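PDB 3K85: D-glycero-D-manno-heptose 1-phosphate kinase from Bacteroides thetaiotaomicron, which probably transfers a phosphate group from ATP to a heptose phosphate, as a sugar kinase of the GHMP family. Local coordinates for residues A[119-124]-A[142-147]. Sequence-based numbering, arbitrary orientation.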
HETATM    1  N   MSE A 119      17.412   2.048  15.653  1.00 27.20           N
HETATM    2  CA  MSE A 119      17.571   1.759  17.081  1.00 27.36           C
HETATM    3  C   MSE A 119      16.764   2.687  17.986  1.00 24.08           C
HETATM    4  O   MSE A 119      16.206   2.243  19.004  1.00 21.82           O
HETATM    5  CB  MSE A 119      19.049   1.798  17.489  1.00 31.44           C
HETATM    6  CG  MSE A 119      19.274   1.598  18.994  1.00 38.26           C
HETATM    7 SE   MSE A 119      18.561  -0.078  19.715  1.00 50.15          SE
HETATM    8  CE  MSE A 119      19.831  -1.265  18.840  1.00 43.29           C
ATOM      9  N   VAL A 120      16.716   3.973  17.639  1.00 23.80           N
ATOM     10  CA  VAL A 120      15.936   4.939  18.422  1.00 23.14           C
ATOM     11  C   VAL A 120      14.459   4.507  18.379  1.00 22.64           C
ATOM     12  O   VAL A 120      13.776   4.488  19.405  1.00 26.24           O
ATOM     13  CB  VAL A 120      16.064   6.378  17.842  1.00 26.36           C
ATOM     14  CG1 VAL A 120      15.046   7.305  18.507  1.00 24.59           C
ATOM     15  CG2 VAL A 120      17.475   6.908  18.067  1.00 25.20           C
ATOM     16  N   VAL A 121      13.975   4.141  17.197  1.00 20.22           N
ATOM     17  CA  VAL A 121      12.593   3.685  17.065  1.00 21.62           C
ATOM     18  C   VAL A 121      12.387   2.447  17.932  1.00 22.08           C
ATOM     19  O   VAL A 121      11.436   2.363  18.700  1.00 22.30           O
ATOM     20  CB  VAL A 121      12.246   3.330  15.591  1.00 23.44           C
ATOM     21  CG1 VAL A 121      10.814   2.740  15.499  1.00 20.01           C
ATOM     22  CG2 VAL A 121      12.381   4.584  14.717  1.00 21.91           C
ATOM     23  N   CYS A 122      13.295   1.488  17.814  1.00 23.38           N
ATOM     24  CA  CYS A 122      13.209   0.268  18.599  1.00 24.47           C
ATOM     25  C   CYS A 122      13.131   0.587  20.089  1.00 23.48           C
ATOM     26  O   CYS A 122      12.264   0.088  20.799  1.00 20.37           O
ATOM     27  CB  CYS A 122      14.428  -0.627  18.318  1.00 27.80           C
ATOM     28  SG  CYS A 122      14.385  -2.174  19.227  1.00 33.02           S
ATOM     29  N   ILE A 123      14.044   1.427  20.568  1.00 25.89           N
ATOM     30  CA  ILE A 123      14.036   1.789  21.982  1.00 25.31           C
ATOM     31  C   ILE A 123      12.707   2.441  22.343  1.00 24.67           C
ATOM     32  O   ILE A 123      12.111   2.121  23.378  1.00 25.14           O
ATOM     33  CB  ILE A 123      15.197   2.743  22.323  1.00 27.29           C
ATOM     34  CG1 ILE A 123      16.533   2.044  22.055  1.00 26.65           C
ATOM     35  CG2 ILE A 123      15.106   3.172  23.772  1.00 26.58           C
ATOM     36  CD1 ILE A 123      17.728   2.953  22.217  1.00 31.80           C
ATOM     37  N   LEU A 124      12.239   3.351  21.491  1.00 25.07           N
ATOM     38  CA  LEU A 124      10.958   4.020  21.725  1.00 25.43           C
ATOM     39  C   LEU A 124       9.843   2.989  21.851  1.00 23.49           C
ATOM     40  O   LEU A 124       9.000   3.053  22.753  1.00 20.92           O
ATOM     41  CB  LEU A 124      10.644   4.978  20.574  1.00 25.95           C
ATOM     42  CG  LEU A 124      11.044   6.427  20.853  1.00 28.20           C
ATOM     43  CD1 LEU A 124      10.954   7.261  19.589  1.00 29.42           C
ATOM     44  CD2 LEU A 124      10.131   6.984  21.937  1.00 27.86           C
ATOM     45  N   ARG A 142       8.138  10.852  14.195  1.00 37.57           N
ATOM     46  CA  ARG A 142       8.402  12.259  14.473  1.00 38.29           C
ATOM     47  C   ARG A 142       9.173  12.429  15.788  1.00 36.24           C
ATOM     48  O   ARG A 142      10.139  13.193  15.863  1.00 35.06           O
ATOM     49  CB  ARG A 142       7.057  13.000  14.488  1.00 42.86           C
ATOM     50  CG  ARG A 142       6.963  14.281  15.300  1.00 51.48           C
ATOM     51  CD  ARG A 142       5.475  14.563  15.556  1.00 57.30           C
ATOM     52  NE  ARG A 142       5.214  15.690  16.450  1.00 61.87           N
ATOM     53  CZ  ARG A 142       3.995  16.049  16.853  1.00 64.92           C
ATOM     54  NH1 ARG A 142       2.931  15.365  16.439  1.00 65.70           N
ATOM     55  NH2 ARG A 142       3.833  17.094  17.661  1.00 65.47           N
ATOM     56  N   LEU A 143       8.757  11.715  16.825  1.00 33.89           N
ATOM     57  CA  LEU A 143       9.450  11.816  18.100  1.00 34.06           C
ATOM     58  C   LEU A 143      10.887  11.314  17.972  1.00 35.46           C
ATOM     59  O   LEU A 143      11.794  11.843  18.614  1.00 36.28           O
ATOM     60  CB  LEU A 143       8.727  11.012  19.176  1.00 32.16           C
ATOM     61  CG  LEU A 143       9.423  11.021  20.539  1.00 33.92           C
ATOM     62  CD1 LEU A 143       9.675  12.463  21.007  1.00 33.95           C
ATOM     63  CD2 LEU A 143       8.558  10.287  21.534  1.00 34.52           C
ATOM     64  N   ALA A 144      11.083  10.298  17.136  1.00 34.53           N
ATOM     65  CA  ALA A 144      12.403   9.720  16.931  1.00 36.02           C
ATOM     66  C   ALA A 144      13.306  10.705  16.204  1.00 36.56           C
ATOM     67  O   ALA A 144      14.487  10.834  16.529  1.00 35.65           O
ATOM     68  CB  ALA A 144      12.294   8.415  16.135  1.00 35.64           C
ATOM     69  N   TYR A 145      12.746  11.390  15.212  1.00 37.07           N
ATOM     70  CA  TYR A 145      13.495  12.370  14.441  1.00 38.03           C
ATOM     71  C   TYR A 145      13.893  13.512  15.361  1.00 40.14           C
ATOM     72  O   TYR A 145      14.993  14.052  15.257  1.00 40.70           O
ATOM     73  CB  TYR A 145      12.640  12.928  13.309  1.00 36.52           C
ATOM     74  CG  TYR A 145      13.336  13.972  12.464  1.00 35.55           C
ATOM     75  CD1 TYR A 145      14.241  13.602  11.470  1.00 36.42           C
ATOM     76  CD2 TYR A 145      13.073  15.332  12.646  1.00 37.72           C
ATOM     77  CE1 TYR A 145      14.867  14.562  10.666  1.00 36.46           C
ATOM     78  CE2 TYR A 145      13.693  16.305  11.854  1.00 36.91           C
ATOM     79  CZ  TYR A 145      14.587  15.915  10.862  1.00 39.47           C
ATOM     80  OH  TYR A 145      15.186  16.869  10.057  1.00 39.91           O
ATOM     81  N   GLU A 146      12.992  13.877  16.266  1.00 40.49           N
ATOM     82  CA  GLU A 146      13.271  14.967  17.181  1.00 43.29           C
ATOM     83  C   GLU A 146      14.318  14.635  18.237  1.00 43.54           C
ATOM     84  O   GLU A 146      15.150  15.486  18.565  1.00 45.19           O
ATOM     85  CB  GLU A 146      11.975  15.453  17.833  1.00 43.34           C
ATOM     86  CG  GLU A 146      11.269  16.494  16.976  1.00 47.33           C
ATOM     87  CD  GLU A 146       9.957  16.956  17.563  1.00 49.24           C
ATOM     88  OE1 GLU A 146       9.923  17.272  18.772  1.00 51.76           O
ATOM     89  OE2 GLU A 146       8.959  17.013  16.808  1.00 51.13           O
ATOM     90  N   ILE A 147      14.299  13.410  18.758  1.00 40.90           N
ATOM     91  CA  ILE A 147      15.280  13.020  19.763  1.00 37.61           C
ATOM     92  C   ILE A 147      16.664  12.968  19.142  1.00 39.76           C
ATOM     93  O   ILE A 147      17.627  13.509  19.682  1.00 39.84           O
ATOM     94  CB  ILE A 147      14.992  11.631  20.340  1.00 34.19           C
ATOM     95  CG1 ILE A 147      13.730  11.659  21.190  1.00 30.35           C
ATOM     96  CG2 ILE A 147      16.171  11.166  21.184  1.00 34.00           C
ATOM     97  CD1 ILE A 147      13.274  10.266  21.606  1.00 27.51           C
TER
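Val120, Val121 and Leu124 of helix 115-131 pack on Leu143, Ala144 and Ile147 of helix 137-151. This is a buried helix-helix contact in the N-terminal domain of the GHMP kinase fold. The segment axes come within 9.5 Å at an angle of 120°. No hydrogen bond links the two segments, and all the contacts are apolar.

Val120 points its CB at the partner helix. Its CG1 lies anti to the backbone N (chi1 169°), and this branch rests on Ala144, with Val120 CG1 3.8 Å from Ala144 CB. Val121 lies more to the flank. Its CG2 grazes the same methyl, with 4.1 Å between Val121 CG2 and Ala144 CB. Val121 also touches Ala164 and Ala165 of helix 159-166, so it sits where three helices meet. The backbones are nearest here, with 6.0 Å between Val121 CA and Ala144 CA. This close approach is consistent with the small side chain of Ala144. Cys122 faces strand 39-47, so helix 115-131 lies between the sheet and helix 137-151. Ile123 turns to another neighbour and packs on Ile81 and Val84 of helix 79-91.

Leu124 contributes both methyls. Leu124 CD1 sits against both CA and CB of Ala144, and lies more loosely, 4.3 Å, from Ile147 CD1. The Leu124 and Leu143 side chains run at a slant to each other and meet through their end methyls, with Leu124 CD2 3.7 Å from Leu143 CD2.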